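PDB 5ZQI: alginate lyase AlgAT5 from Defluviitalea, which probably depolymerises alginate by beta-elimination, using the beta-sandwich fold of polysaccharide lyase family 7. Local coordinates for residues A134-T139 and S231-F237; G213-K217 and T227-S231; H143-Q149 and R204-V210. One frame throughout, in Å; residues are numbered along the deposited sequence.

Contact 1: A134-T139 and S231-F237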
ATOM      1  N   ALA A 134      11.672   6.538  -7.161  1.00  8.14           N
ATOM      2  CA  ALA A 134      12.406   6.574  -5.909  1.00  7.92           C
ATOM      3  C   ALA A 134      13.255   5.320  -5.753  1.00  8.18           C
ATOM      4  O   ALA A 134      12.860   4.221  -6.145  1.00  8.26           O
ATOM      5  CB  ALA A 134      11.432   6.690  -4.727  1.00  9.81           C
ATOM      6  N   SER A 135      14.405   5.485  -5.099  1.00  8.24           N
ATOM      7  CA  SER A 135      15.322   4.381  -4.841  1.00  8.71           C
ATOM      8  C   SER A 135      16.216   4.759  -3.676  1.00 10.70           C
ATOM      9  O   SER A 135      17.054   5.657  -3.800  1.00 13.27           O
ATOM     10  CB  SER A 135      16.143   4.087  -6.082  1.00 12.06           C
ATOM     11  OG  SER A 135      17.106   3.064  -5.833  1.00 13.91           O
ATOM     12  N   TRP A 136      16.059   4.066  -2.553  1.00  8.29           N
ATOM     13  CA  TRP A 136      16.843   4.412  -1.369  1.00  8.53           C
ATOM     14  C   TRP A 136      17.286   3.148  -0.645  1.00  9.10           C
ATOM     15  O   TRP A 136      16.916   2.032  -0.993  1.00  9.82           O
ATOM     16  CB  TRP A 136      16.056   5.382  -0.465  1.00  9.08           C
ATOM     17  CG  TRP A 136      14.616   5.021  -0.247  1.00  8.54           C
ATOM     18  CD1 TRP A 136      13.527   5.547  -0.897  1.00  8.72           C
ATOM     19  CD2 TRP A 136      14.097   4.079   0.701  1.00  7.17           C
ATOM     20  NE1 TRP A 136      12.386   4.971  -0.439  1.00  6.62           N
ATOM     21  CE2 TRP A 136      12.697   4.076   0.558  1.00  6.63           C
ATOM     22  CE3 TRP A 136      14.684   3.227   1.647  1.00  8.41           C
ATOM     23  CZ2 TRP A 136      11.882   3.258   1.325  1.00  6.34           C
ATOM     24  CZ3 TRP A 136      13.868   2.424   2.412  1.00  7.65           C
ATOM     25  CH2 TRP A 136      12.489   2.448   2.254  1.00  6.97           C
ATOM     26  N   SER A 137      18.114   3.336   0.377  1.00  9.09           N
ATOM     27  CA  SER A 137      18.772   2.241   1.069  1.00 10.04           C
ATOM     28  C   SER A 137      18.421   2.247   2.548  1.00 10.30           C
ATOM     29  O   SER A 137      18.313   3.286   3.181  1.00 12.27           O
ATOM     30  CB  SER A 137      20.277   2.379   0.889  1.00 13.85           C
ATOM     31  OG  SER A 137      21.024   1.547   1.760  1.00 16.86           O
ATOM     32  N   THR A 138      18.302   1.053   3.121  1.00  9.57           N
ATOM     33  CA  THR A 138      18.067   0.971   4.555  1.00  9.70           C
ATOM     34  C   THR A 138      19.303   1.294   5.392  1.00 10.57           C
ATOM     35  O   THR A 138      19.184   1.378   6.618  1.00 11.26           O
ATOM     36  CB  THR A 138      17.594  -0.419   4.961  1.00 10.34           C
ATOM     37  OG1 THR A 138      18.605  -1.378   4.671  1.00 10.60           O
ATOM     38  CG2 THR A 138      16.316  -0.835   4.217  1.00 11.11           C
ATOM     39  N   THR A 139      20.464   1.451   4.766  1.00 11.13           N
ATOM     40  CA  THR A 139      21.719   1.711   5.481  1.00 12.10           C
ATOM     41  C   THR A 139      22.277   3.114   5.276  1.00 12.28           C
ATOM     42  O   THR A 139      23.318   3.435   5.853  1.00 13.52           O
ATOM     43  CB  THR A 139      22.790   0.688   5.069  1.00 12.94           C
ATOM     44  OG1 THR A 139      22.906   0.653   3.636  1.00 15.55           O
ATOM     45  CG2 THR A 139      22.428  -0.692   5.585  1.00 16.82           C
ATOM     46  N   SER A 231      19.576  -4.981   5.381  1.00  9.39           N
ATOM     47  CA  SER A 231      20.531  -4.165   4.629  1.00 10.71           C
ATOM     48  C   SER A 231      20.216  -4.384   3.154  1.00  9.39           C
ATOM     49  O   SER A 231      20.596  -5.414   2.594  1.00 14.87           O
ATOM     50  CB  SER A 231      21.951  -4.560   4.988  1.00 10.88           C
ATOM     51  OG  SER A 231      22.904  -3.885   4.170  1.00 12.65           O
ATOM     52  N   VAL A 232      19.512  -3.430   2.540  1.00 10.12           N
ATOM     53  CA  VAL A 232      19.102  -3.528   1.135  1.00 11.32           C
ATOM     54  C   VAL A 232      18.989  -2.131   0.545  1.00 10.99           C
ATOM     55  O   VAL A 232      18.560  -1.189   1.220  1.00 11.22           O
ATOM     56  CB  VAL A 232      17.784  -4.321   1.012  1.00 16.21           C
ATOM     57  CG1 VAL A 232      16.704  -3.706   1.866  1.00 14.93           C
ATOM     58  CG2 VAL A 232      17.313  -4.412  -0.441  1.00 23.71           C
ATOM     59  N   SER A 233      19.355  -2.004  -0.727  1.00 12.34           N
ATOM     60  CA  SER A 233      19.206  -0.768  -1.493  1.00 10.87           C
ATOM     61  C   SER A 233      18.212  -0.983  -2.640  1.00 11.42           C
ATOM     62  O   SER A 233      17.653  -2.077  -2.838  1.00 12.64           O
ATOM     63  CB  SER A 233      20.563  -0.262  -1.999  1.00 13.64           C
ATOM     64  OG  SER A 233      21.158  -1.184  -2.861  1.00 25.21           O
ATOM     65  N   GLY A 234      17.942   0.094  -3.373  1.00  9.97           N
ATOM     66  CA  GLY A 234      16.903   0.061  -4.385  1.00 10.20           C
ATOM     67  C   GLY A 234      15.506  -0.045  -3.821  1.00 10.00           C
ATOM     68  O   GLY A 234      14.582  -0.500  -4.516  1.00  9.61           O
ATOM     69  N   CYS A 235      15.305   0.438  -2.614  1.00  8.68           N
ATOM     70  CA  CYS A 235      14.000   0.375  -1.974  1.00  7.87           C
ATOM     71  C   CYS A 235      13.107   1.551  -2.343  1.00  7.99           C
ATOM     72  O   CYS A 235      13.569   2.651  -2.643  1.00  7.40           O
ATOM     73  CB  CYS A 235      14.097   0.352  -0.445  1.00  6.68           C
ATOM     74  SG  CYS A 235      14.883  -1.106   0.242  1.00 11.50           S
ATOM     75  N   TYR A 236      11.807   1.313  -2.249  1.00  7.33           N
ATOM     76  CA  TYR A 236      10.796   2.349  -2.407  1.00  6.57           C
ATOM     77  C   TYR A 236       9.525   1.924  -1.681  1.00  6.70           C
ATOM     78  O   TYR A 236       9.269   0.740  -1.445  1.00  6.52           O
ATOM     79  CB  TYR A 236      10.517   2.631  -3.890  1.00  7.09           C
ATOM     80  CG  TYR A 236      10.178   1.418  -4.739  1.00  6.76           C
ATOM     81  CD1 TYR A 236      11.186   0.632  -5.315  1.00  7.02           C
ATOM     82  CD2 TYR A 236       8.867   1.070  -4.990  1.00  7.98           C
ATOM     83  CE1 TYR A 236      10.877  -0.461  -6.068  1.00  9.60           C
ATOM     84  CE2 TYR A 236       8.555  -0.042  -5.752  1.00  8.93           C
ATOM     85  CZ  TYR A 236       9.571  -0.775  -6.306  1.00 10.21           C
ATOM     86  OH  TYR A 236       9.270  -1.869  -7.090  1.00 14.74           O
ATOM     87  N   PHE A 237       8.735   2.925  -1.322  1.00  5.53           N
ATOM     88  CA  PHE A 237       7.477   2.698  -0.621  1.00  5.29           C
ATOM     89  C   PHE A 237       6.333   2.450  -1.599  1.00  5.29           C
ATOM     90  O   PHE A 237       6.346   2.939  -2.745  1.00  5.55           O
ATOM     91  CB  PHE A 237       7.115   3.899   0.277  1.00  5.19           C
ATOM     92  CG  PHE A 237       8.003   4.058   1.499  1.00  5.21           C
ATOM     93  CD1 PHE A 237       8.089   3.060   2.458  1.00  5.83           C
ATOM     94  CD2 PHE A 237       8.704   5.233   1.700  1.00  5.45           C
ATOM     95  CE1 PHE A 237       8.909   3.206   3.572  1.00  6.01           C
ATOM     96  CE2 PHE A 237       9.512   5.396   2.831  1.00  8.19           C
ATOM     97  CZ  PHE A 237       9.591   4.389   3.767  1.00  6.89           C
TER
HETATM   98  O   HOH W   1      19.188   2.864  -3.594  1.00 18.37           O
HETATM   99  O   HOH W   2      21.971  -1.293   2.053  1.00 23.91           O

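Contact 2: G213-K217 and T227-S231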
ATOM      1  N   GLY A 213      19.771   2.801   9.473  1.00  8.99           N
ATOM      2  CA  GLY A 213      20.750   2.103  10.296  1.00  9.62           C
ATOM      3  C   GLY A 213      20.825   0.615  10.067  1.00 10.09           C
ATOM      4  O   GLY A 213      21.304  -0.113  10.925  1.00 11.33           O
ATOM      5  N   GLY A 214      20.386   0.147   8.911  1.00  9.19           N
ATOM      6  CA  GLY A 214      20.358  -1.279   8.648  1.00 10.00           C
ATOM      7  C   GLY A 214      19.230  -2.001   9.347  1.00  9.13           C
ATOM      8  O   GLY A 214      19.315  -3.208   9.578  1.00 11.05           O
ATOM      9  N   LYS A 215      18.178  -1.285   9.718  1.00  8.69           N
ATOM     10  CA  LYS A 215      17.007  -1.934  10.280  1.00 10.07           C
ATOM     11  C   LYS A 215      15.745  -1.222   9.843  1.00  9.67           C
ATOM     12  O   LYS A 215      15.774  -0.086   9.367  1.00 10.21           O
ATOM     13  CB  LYS A 215      17.081  -1.983  11.801  1.00 16.47           C
ATOM     14  CG  LYS A 215      16.874  -0.668  12.474  1.00 13.61           C
ATOM     15  CD  LYS A 215      17.187  -0.766  13.981  1.00 21.01           C
ATOM     16  CE  LYS A 215      18.668  -0.676  14.223  1.00 19.18           C
ATOM     17  NZ  LYS A 215      19.006  -0.576  15.678  1.00 22.94           N
ATOM     18  N   ILE A 216      14.645  -1.942   9.970  1.00  8.48           N
ATOM     19  CA  ILE A 216      13.315  -1.449   9.651  1.00  8.04           C
ATOM     20  C   ILE A 216      12.454  -1.543  10.910  1.00  9.53           C
ATOM     21  O   ILE A 216      12.373  -2.602  11.543  1.00 10.57           O
ATOM     22  CB  ILE A 216      12.682  -2.240   8.489  1.00  8.94           C
ATOM     23  CG1 ILE A 216      13.518  -2.120   7.215  1.00 11.14           C
ATOM     24  CG2 ILE A 216      11.237  -1.719   8.266  1.00 12.46           C
ATOM     25  CD1 ILE A 216      13.124  -3.112   6.128  1.00  9.77           C
ATOM     26  N   LYS A 217      11.878  -0.417  11.313  1.00  8.01           N
ATOM     27  CA  LYS A 217      10.956  -0.358  12.439  1.00  9.29           C
ATOM     28  C   LYS A 217       9.532  -0.147  11.934  1.00  9.00           C
ATOM     29  O   LYS A 217       9.302   0.635  11.005  1.00  9.15           O
ATOM     30  CB  LYS A 217      11.345   0.775  13.396  1.00  9.47           C
ATOM     31  CG  LYS A 217      12.612   0.503  14.152  1.00 14.36           C
ATOM     32  CD  LYS A 217      13.018   1.668  15.045  1.00 18.96           C
ATOM     33  CE  LYS A 217      14.259   1.298  15.869  1.00 33.31           C
ATOM     34  NZ  LYS A 217      14.837   2.478  16.574  1.00 43.45           N
ATOM     35  N   THR A 227      11.256  -4.428  15.172  1.00 11.44           N
ATOM     36  CA  THR A 227      12.563  -3.936  14.743  1.00 11.77           C
ATOM     37  C   THR A 227      13.268  -5.077  14.015  1.00 11.34           C
ATOM     38  O   THR A 227      13.506  -6.137  14.604  1.00 15.68           O
ATOM     39  CB  THR A 227      13.375  -3.458  15.937  1.00 14.74           C
ATOM     40  OG1 THR A 227      12.622  -2.495  16.683  1.00 16.28           O
ATOM     41  CG2 THR A 227      14.663  -2.770  15.473  1.00 13.62           C
ATOM     42  N   TYR A 228      13.567  -4.869  12.732  1.00 10.45           N
ATOM     43  CA  TYR A 228      13.954  -5.947  11.817  1.00 12.97           C
ATOM     44  C   TYR A 228      15.238  -5.601  11.090  1.00  9.46           C
ATOM     45  O   TYR A 228      15.287  -4.615  10.361  1.00  9.81           O
ATOM     46  CB  TYR A 228      12.796  -6.185  10.839  1.00 11.60           C
ATOM     47  CG  TYR A 228      12.977  -7.162   9.719  1.00 15.73           C
ATOM     48  CD1 TYR A 228      13.327  -8.473   9.953  1.00 17.18           C
ATOM     49  CD2 TYR A 228      12.757  -6.760   8.407  1.00 16.87           C
ATOM     50  CE1 TYR A 228      13.470  -9.359   8.890  1.00 16.89           C
ATOM     51  CE2 TYR A 228      12.888  -7.639   7.355  1.00 25.02           C
ATOM     52  CZ  TYR A 228      13.250  -8.938   7.608  1.00 16.77           C
ATOM     53  OH  TYR A 228      13.374  -9.806   6.541  1.00 22.18           O
ATOM     54  N   ASN A 229      16.277  -6.405  11.309  1.00 10.76           N
ATOM     55  CA  ASN A 229      17.532  -6.177  10.603  1.00 11.66           C
ATOM     56  C   ASN A 229      17.362  -6.390   9.103  1.00  9.72           C
ATOM     57  O   ASN A 229      16.876  -7.433   8.663  1.00 11.42           O
ATOM     58  CB  ASN A 229      18.618  -7.124  11.103  1.00 11.09           C
ATOM     59  CG  ASN A 229      19.028  -6.861  12.524  1.00 11.65           C
ATOM     60  OD1 ASN A 229      18.857  -5.742  13.035  1.00 11.93           O
ATOM     61  ND2 ASN A 229      19.560  -7.879  13.177  1.00 12.61           N
ATOM     62  N   LYS A 230      17.838  -5.432   8.318  1.00  9.48           N
ATOM     63  CA  LYS A 230      17.773  -5.529   6.871  1.00  9.26           C
ATOM     64  C   LYS A 230      18.685  -4.498   6.223  1.00  9.87           C
ATOM     65  O   LYS A 230      18.564  -3.283   6.469  1.00 12.02           O
ATOM     66  CB  LYS A 230      16.308  -5.365   6.419  1.00 10.92           C
ATOM     67  CG  LYS A 230      16.118  -5.574   4.920  1.00 17.84           C
ATOM     68  CD  LYS A 230      16.362  -7.002   4.521  1.00 17.50           C
ATOM     69  CE  LYS A 230      15.154  -7.896   4.746  1.00 36.55           C
ATOM     70  NZ  LYS A 230      15.364  -9.234   4.119  1.00 42.06           N
ATOM     71  N   SER A 231      19.576  -4.981   5.381  1.00  9.39           N
ATOM     72  CA  SER A 231      20.531  -4.165   4.629  1.00 10.71           C
ATOM     73  C   SER A 231      20.216  -4.384   3.154  1.00  9.39           C
ATOM     74  O   SER A 231      20.596  -5.414   2.594  1.00 14.87           O
ATOM     75  CB  SER A 231      21.951  -4.560   4.988  1.00 10.88           C
ATOM     76  OG  SER A 231      22.904  -3.885   4.170  1.00 12.65           O
TER

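Contact 3: H143-Q149 and R204-V210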
ATOM      1  N   HIS A 143      14.328   6.899   6.216  1.00  8.38           N
ATOM      2  CA  HIS A 143      13.235   6.833   5.251  1.00  7.70           C
ATOM      3  C   HIS A 143      11.981   6.407   5.985  1.00  7.57           C
ATOM      4  O   HIS A 143      11.945   5.328   6.576  1.00  7.43           O
ATOM      5  CB  HIS A 143      13.613   5.860   4.135  1.00  8.46           C
ATOM      6  CG  HIS A 143      15.022   6.043   3.703  1.00  7.97           C
ATOM      7  ND1 HIS A 143      15.442   7.130   2.959  1.00 10.24           N
ATOM      8  CD2 HIS A 143      16.142   5.356   4.034  1.00 10.68           C
ATOM      9  CE1 HIS A 143      16.746   7.058   2.802  1.00 10.03           C
ATOM     10  NE2 HIS A 143      17.199   6.001   3.453  1.00 12.42           N
ATOM     11  N   THR A 144      10.941   7.242   5.929  1.00  7.25           N
ATOM     12  CA  THR A 144       9.754   7.047   6.752  1.00  7.16           C
ATOM     13  C   THR A 144       8.499   7.147   5.910  1.00  7.74           C
ATOM     14  O   THR A 144       8.392   8.036   5.071  1.00  6.68           O
ATOM     15  CB  THR A 144       9.689   8.112   7.842  1.00  7.90           C
ATOM     16  OG1 THR A 144      10.889   8.086   8.625  1.00 10.53           O
ATOM     17  CG2 THR A 144       8.474   7.923   8.760  1.00  9.12           C
ATOM     18  N   MET A 145       7.541   6.246   6.146  1.00  6.55           N
ATOM     19  CA  MET A 145       6.196   6.349   5.603  1.00  6.09           C
ATOM     20  C   MET A 145       5.196   6.214   6.748  1.00  6.31           C
ATOM     21  O   MET A 145       5.318   5.303   7.585  1.00  7.93           O
ATOM     22  CB  MET A 145       5.907   5.274   4.562  1.00  6.66           C
ATOM     23  CG  MET A 145       4.472   5.385   3.995  1.00  5.86           C
ATOM     24  SD  MET A 145       4.143   4.363   2.557  1.00  7.43           S
ATOM     25  CE  MET A 145       4.520   2.717   3.145  1.00  8.96           C
ATOM     26  N   ILE A 146       4.228   7.120   6.801  1.00  6.49           N
ATOM     27  CA  ILE A 146       3.103   7.036   7.725  1.00  8.28           C
ATOM     28  C   ILE A 146       1.814   6.933   6.925  1.00  6.85           C
ATOM     29  O   ILE A 146       1.547   7.769   6.049  1.00  9.57           O
ATOM     30  CB  ILE A 146       3.021   8.237   8.673  1.00  9.33           C
ATOM     31  CG1 ILE A 146       4.357   8.511   9.323  1.00  8.52           C
ATOM     32  CG2 ILE A 146       1.969   7.926   9.748  1.00 14.98           C
ATOM     33  CD1 ILE A 146       4.414   9.803  10.150  1.00 12.39           C
ATOM     34  N   ILE A 147       1.023   5.903   7.199  1.00  7.69           N
ATOM     35  CA  ILE A 147      -0.270   5.720   6.551  1.00  8.34           C
ATOM     36  C   ILE A 147      -1.352   5.696   7.627  1.00  8.04           C
ATOM     37  O   ILE A 147      -1.271   4.909   8.573  1.00  9.48           O
ATOM     38  CB  ILE A 147      -0.357   4.420   5.736  1.00  6.95           C
ATOM     39  CG1 ILE A 147       0.880   4.128   4.894  1.00  7.65           C
ATOM     40  CG2 ILE A 147      -1.620   4.476   4.846  1.00  9.33           C
ATOM     41  CD1 ILE A 147       0.791   2.785   4.208  1.00 10.61           C
ATOM     42  N   ASP A 148      -2.362   6.560   7.490  1.00  8.49           N
ATOM     43  CA  ASP A 148      -3.527   6.655   8.368  1.00  8.14           C
ATOM     44  C   ASP A 148      -4.688   6.150   7.523  1.00  8.21           C
ATOM     45  O   ASP A 148      -5.035   6.780   6.521  1.00  8.37           O
ATOM     46  CB  ASP A 148      -3.676   8.103   8.811  1.00  9.00           C
ATOM     47  CG  ASP A 148      -4.860   8.348   9.667  1.00 13.85           C
ATOM     48  OD1 ASP A 148      -5.599   7.404   9.987  1.00 14.42           O
ATOM     49  OD2 ASP A 148      -4.999   9.532  10.089  1.00 17.01           O
ATOM     50  N   GLN A 149      -5.239   4.980   7.859  1.00  7.59           N
ATOM     51  CA  GLN A 149      -6.130   4.288   6.928  1.00  7.58           C
ATOM     52  C   GLN A 149      -7.085   3.384   7.691  1.00 11.10           C
ATOM     53  O   GLN A 149      -6.946   3.182   8.903  1.00  9.01           O
ATOM     54  CB  GLN A 149      -5.319   3.487   5.890  1.00  9.14           C
ATOM     55  CG  GLN A 149      -4.446   2.352   6.501  1.00  9.31           C
ATOM     56  CD  GLN A 149      -3.633   1.618   5.472  1.00 11.02           C
ATOM     57  OE1 GLN A 149      -3.986   1.570   4.298  1.00 13.09           O
ATOM     58  NE2 GLN A 149      -2.527   1.063   5.899  1.00 11.22           N
ATOM     59  N   ARG A 204     -10.043   2.682  11.929  1.00 11.01           N
ATOM     60  CA  ARG A 204      -8.940   3.552  11.540  1.00  9.37           C
ATOM     61  C   ARG A 204      -7.699   3.244  12.372  1.00 11.36           C
ATOM     62  O   ARG A 204      -7.772   3.056  13.590  1.00 19.62           O
ATOM     63  CB  ARG A 204      -9.356   5.027  11.716  1.00 13.93           C
ATOM     64  CG  ARG A 204      -8.463   6.049  11.001  1.00 17.38           C
ATOM     65  CD  ARG A 204      -9.148   7.400  10.888  1.00 18.25           C
ATOM     66  NE  ARG A 204      -8.201   8.454  10.578  1.00 18.78           N
ATOM     67  CZ  ARG A 204      -8.527   9.715  10.401  1.00 10.67           C
ATOM     68  NH1 ARG A 204      -9.796  10.096  10.518  1.00 16.19           N
ATOM     69  NH2 ARG A 204      -7.591  10.604  10.080  1.00 19.88           N
ATOM     70  N   PHE A 205      -6.554   3.177  11.695  1.00  9.34           N
ATOM     71  CA  PHE A 205      -5.280   2.981  12.378  1.00  9.02           C
ATOM     72  C   PHE A 205      -4.184   3.734  11.638  1.00  8.46           C
ATOM     73  O   PHE A 205      -4.307   4.056  10.445  1.00  9.61           O
ATOM     74  CB  PHE A 205      -4.884   1.487  12.509  1.00 11.16           C
ATOM     75  CG  PHE A 205      -4.607   0.780  11.214  1.00  9.78           C
ATOM     76  CD1 PHE A 205      -5.603   0.140  10.566  1.00 11.94           C
ATOM     77  CD2 PHE A 205      -3.320   0.667  10.682  1.00 10.24           C
ATOM     78  CE1 PHE A 205      -5.367  -0.577   9.358  1.00 11.41           C
ATOM     79  CE2 PHE A 205      -3.094  -0.018   9.505  1.00 10.51           C
ATOM     80  CZ  PHE A 205      -4.137  -0.599   8.817  1.00  8.46           C
ATOM     81  N   THR A 206      -3.087   3.971  12.346  1.00  8.24           N
ATOM     82  CA  THR A 206      -1.869   4.468  11.730  1.00  7.63           C
ATOM     83  C   THR A 206      -0.795   3.400  11.769  1.00  7.23           C
ATOM     84  O   THR A 206      -0.624   2.704  12.774  1.00  9.59           O
ATOM     85  CB  THR A 206      -1.367   5.743  12.410  1.00 11.36           C
ATOM     86  OG1 THR A 206      -0.933   5.483  13.745  1.00 15.82           O
ATOM     87  CG2 THR A 206      -2.468   6.747  12.445  1.00  9.35           C
ATOM     88  N   VAL A 207      -0.061   3.286  10.671  1.00  7.60           N
ATOM     89  CA  VAL A 207       1.125   2.453  10.602  1.00  8.01           C
ATOM     90  C   VAL A 207       2.271   3.323  10.119  1.00  8.82           C
ATOM     91  O   VAL A 207       2.125   4.088   9.158  1.00  9.19           O
ATOM     92  CB  VAL A 207       0.907   1.219   9.713  1.00  9.59           C
ATOM     93  CG1 VAL A 207       0.512   1.562   8.291  1.00  9.25           C
ATOM     94  CG2 VAL A 207       2.143   0.328   9.749  1.00 10.56           C
ATOM     95  N   LYS A 208       3.381   3.269  10.845  1.00  6.87           N
ATOM     96  CA  LYS A 208       4.589   4.004  10.494  1.00  6.71           C
ATOM     97  C   LYS A 208       5.734   3.021  10.270  1.00  8.32           C
ATOM     98  O   LYS A 208       5.982   2.143  11.105  1.00  8.07           O
ATOM     99  CB  LYS A 208       4.964   5.013  11.588  1.00  8.22           C
ATOM    100  CG  LYS A 208       6.233   5.787  11.294  1.00 10.16           C
ATOM    101  CD  LYS A 208       6.496   6.937  12.257  1.00 15.62           C
ATOM    102  CE  LYS A 208       6.720   6.459  13.666  1.00 20.10           C
ATOM    103  NZ  LYS A 208       7.281   7.574  14.484  1.00 30.54           N
ATOM    104  N   ILE A 209       6.436   3.182   9.155  1.00  5.88           N
ATOM    105  CA  ILE A 209       7.572   2.359   8.762  1.00  7.46           C
ATOM    106  C   ILE A 209       8.780   3.279   8.678  1.00  8.57           C
ATOM    107  O   ILE A 209       8.721   4.306   7.990  1.00  7.57           O
ATOM    108  CB  ILE A 209       7.317   1.659   7.417  1.00  7.14           C
ATOM    109  CG1 ILE A 209       6.047   0.814   7.475  1.00  8.45           C
ATOM    110  CG2 ILE A 209       8.562   0.819   7.043  1.00  7.41           C
ATOM    111  CD1 ILE A 209       5.660   0.212   6.132  1.00 11.78           C
ATOM    112  N   VAL A 210       9.863   2.925   9.385  1.00  7.37           N
ATOM    113  CA  VAL A 210      11.091   3.709   9.412  1.00  8.75           C
ATOM    114  C   VAL A 210      12.260   2.794   9.078  1.00  8.60           C
ATOM    115  O   VAL A 210      12.557   1.857   9.831  1.00 10.01           O
ATOM    116  CB  VAL A 210      11.324   4.380  10.779  1.00  7.89           C
ATOM    117  CG1 VAL A 210      12.611   5.210  10.744  1.00 11.16           C
ATOM    118  CG2 VAL A 210      10.152   5.208  11.184  1.00 11.95           C
TER

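Contact 1: A134-T139 and S231-F237
Cys235 sets its CB over the face of the Trp136 six-membered ring, 3.6 Å from the centroid, in a CH-pi contact suited to a small, slightly polarised side chain. Beyond, Trp136 CZ2 stands above the centre of the Phe237 ring, 3.5 Å from Phe237 CE2, the planes inclined at 48°. The indole reaches both residues because its CG lies between backbone N and carbonyl carbon (chi1 45°), folding the ring back over Cys235 although the side chain sets out away; Glu125 OE1 accepts a hydrogen bond from NE1 and His143 stacks on the ring. Losing the indole to an alanine here is likely to open a gap beside Cys235 and Phe237 and leave Glu125 without this donor. The backbones of Trp136 and Cys235 exchange two hydrogen bonds.

Toward Thr139 the packing thins. Thr138 N bonds to Val232 O, and Thr138 OG1, itself bonded to Lys230 O, accepts from Val232 N at 3.1 Å. On the solvent side, one water bridges Ser135 OG and Gly234 N, and another is bonded to Thr139 OG1 and only weakly to Ser231 OG. Gly234, with its positive phi, and Cys235 oppose Trp136, forming a G1 beta bulge that leads into the YFKAG signature of family 7 lyases.

Contact 2: G213-K217 and T227-S231
Gly214 O accepts a hydrogen bond from Lys230 N at 3.0 Å, the donor standing 48° out of the carbonyl plane. The regular pairing of the hairpin has not yet begun here, and the positive phi of Gly214 is one that glycine adopts most easily. Its N is bonded to the backbone of Thr138, which ties this end to the neighbouring loop.

Lys215 enters the strand opposite Asn229 in a non-hydrogen-bonded pair. Its aliphatic chain runs beside Thr227, CD meeting Thr227 CG2 at 3.6 Å; a bend at chi3 (81°) then turns the amino end away.

Ile216 faces Tyr228 across a hydrogen-bonded pair: Ile216 N reaches Tyr228 O at 2.8 Å, and Tyr228 N returns a bond of 2.8 Å to Ile216 O. The isoleucine points to the other side of the sheet, where CD1 lies alongside Lys230 CB at 3.9 Å. Val173 and Ile174 of strand 172-179 also touch this branched chain, a setting that favours a beta-branched hydrocarbon.

Lys217, extended beyond CG, lies on the same side as Thr227, with CG 3.9 Å from Thr227 OG1. Both lysines thus pack through their methylene groups while Thr227 offers a methyl and a hydroxyl. The chemistry is that of an amphipathic hairpin: lysine, threonine and asparagine on its outward face, isoleucine and the tyrosine ring turned toward strand 172-179.

Contact 3: H143-Q149 and R204-V210
Asp148 and Arg204 meet in a side-on salt bridge, each carboxylate oxygen taking one nitrogen: Arg204 NE donates to Asp148 OD1 at 2.9 Å, and Arg204 NH2 to Asp148 OD2 at 2.8 Å. Both oxygens lie close to the guanidinium plane, but the carboxylate is turned 34° from it, so NE comes to OD1 on its syn side but tilted out of the carboxylate plane, and NH2 approaches OD2 from still further above it. With chi1 of Asp148 at 178°, CG stands trans to the backbone N and the carboxylate is carried across to the arginine.

On the other side of the sheet, Gln149 lays its CG over the face of the Phe205 ring, 4.2 Å from the centroid. The same buried side is continued by Ile147 CB against Val207 CG1 at 3.9 Å, and by Met145 CE beside Ile209 CD1 at 4.1 Å; hydrocarbon suits a surface that faces another sheet. Outward, Ile146 CG1 runs along Lys208 CG at 3.9 Å.

The backbone ladder sets which residues face each other. Met145 with Ile209, Ile147 with Val207 and Gln149 with Phe205 each exchange two hydrogen bonds, and the strands run antiparallel at 172°. Further out, Asn263 gives Asp148 OD2 a second donor, and Tyr262 makes a cation-pi contact with Arg204. The buried Gln149 amide is satisfied by Asn259 and by Val163 O, which holds its rotation. Phe237 and Ala239 touch Met145 and Ile147 from the opposing sheet, while Ile174 and Ile176 of strand 172-179 meet Ile209 and Ile176 also meets Val207. Such a pair of central antiparallel strands, apolar toward the partner sheet and mixed outward, is characteristic of the beta-sandwich of family 7 alginate lyases.

Overall arrangement
Contact 3 lies nearest the middle of the chain and has the most regular pairing; contact 2 is a surface hairpin on the margin of the same sheet, and contact 1 a partly buried loop crossing between the two sheets. Strands 205-212 and 215-220 are neighbours, so contacts 2 and 3 join directly through Lys217 N and Val210 O, 2.8 Å apart. Contacts 1 and 2 share Ser231, and contacts 1 and 3 meet where Trp136 stacks on His143 and Phe237 packs on Met145. Chemistry follows place: aliphatic packing on the inner side of contact 3, its salt bridge on the outer, lysine methylenes and threonine in contact 2, an aromatic cluster and bridging waters in contact 1.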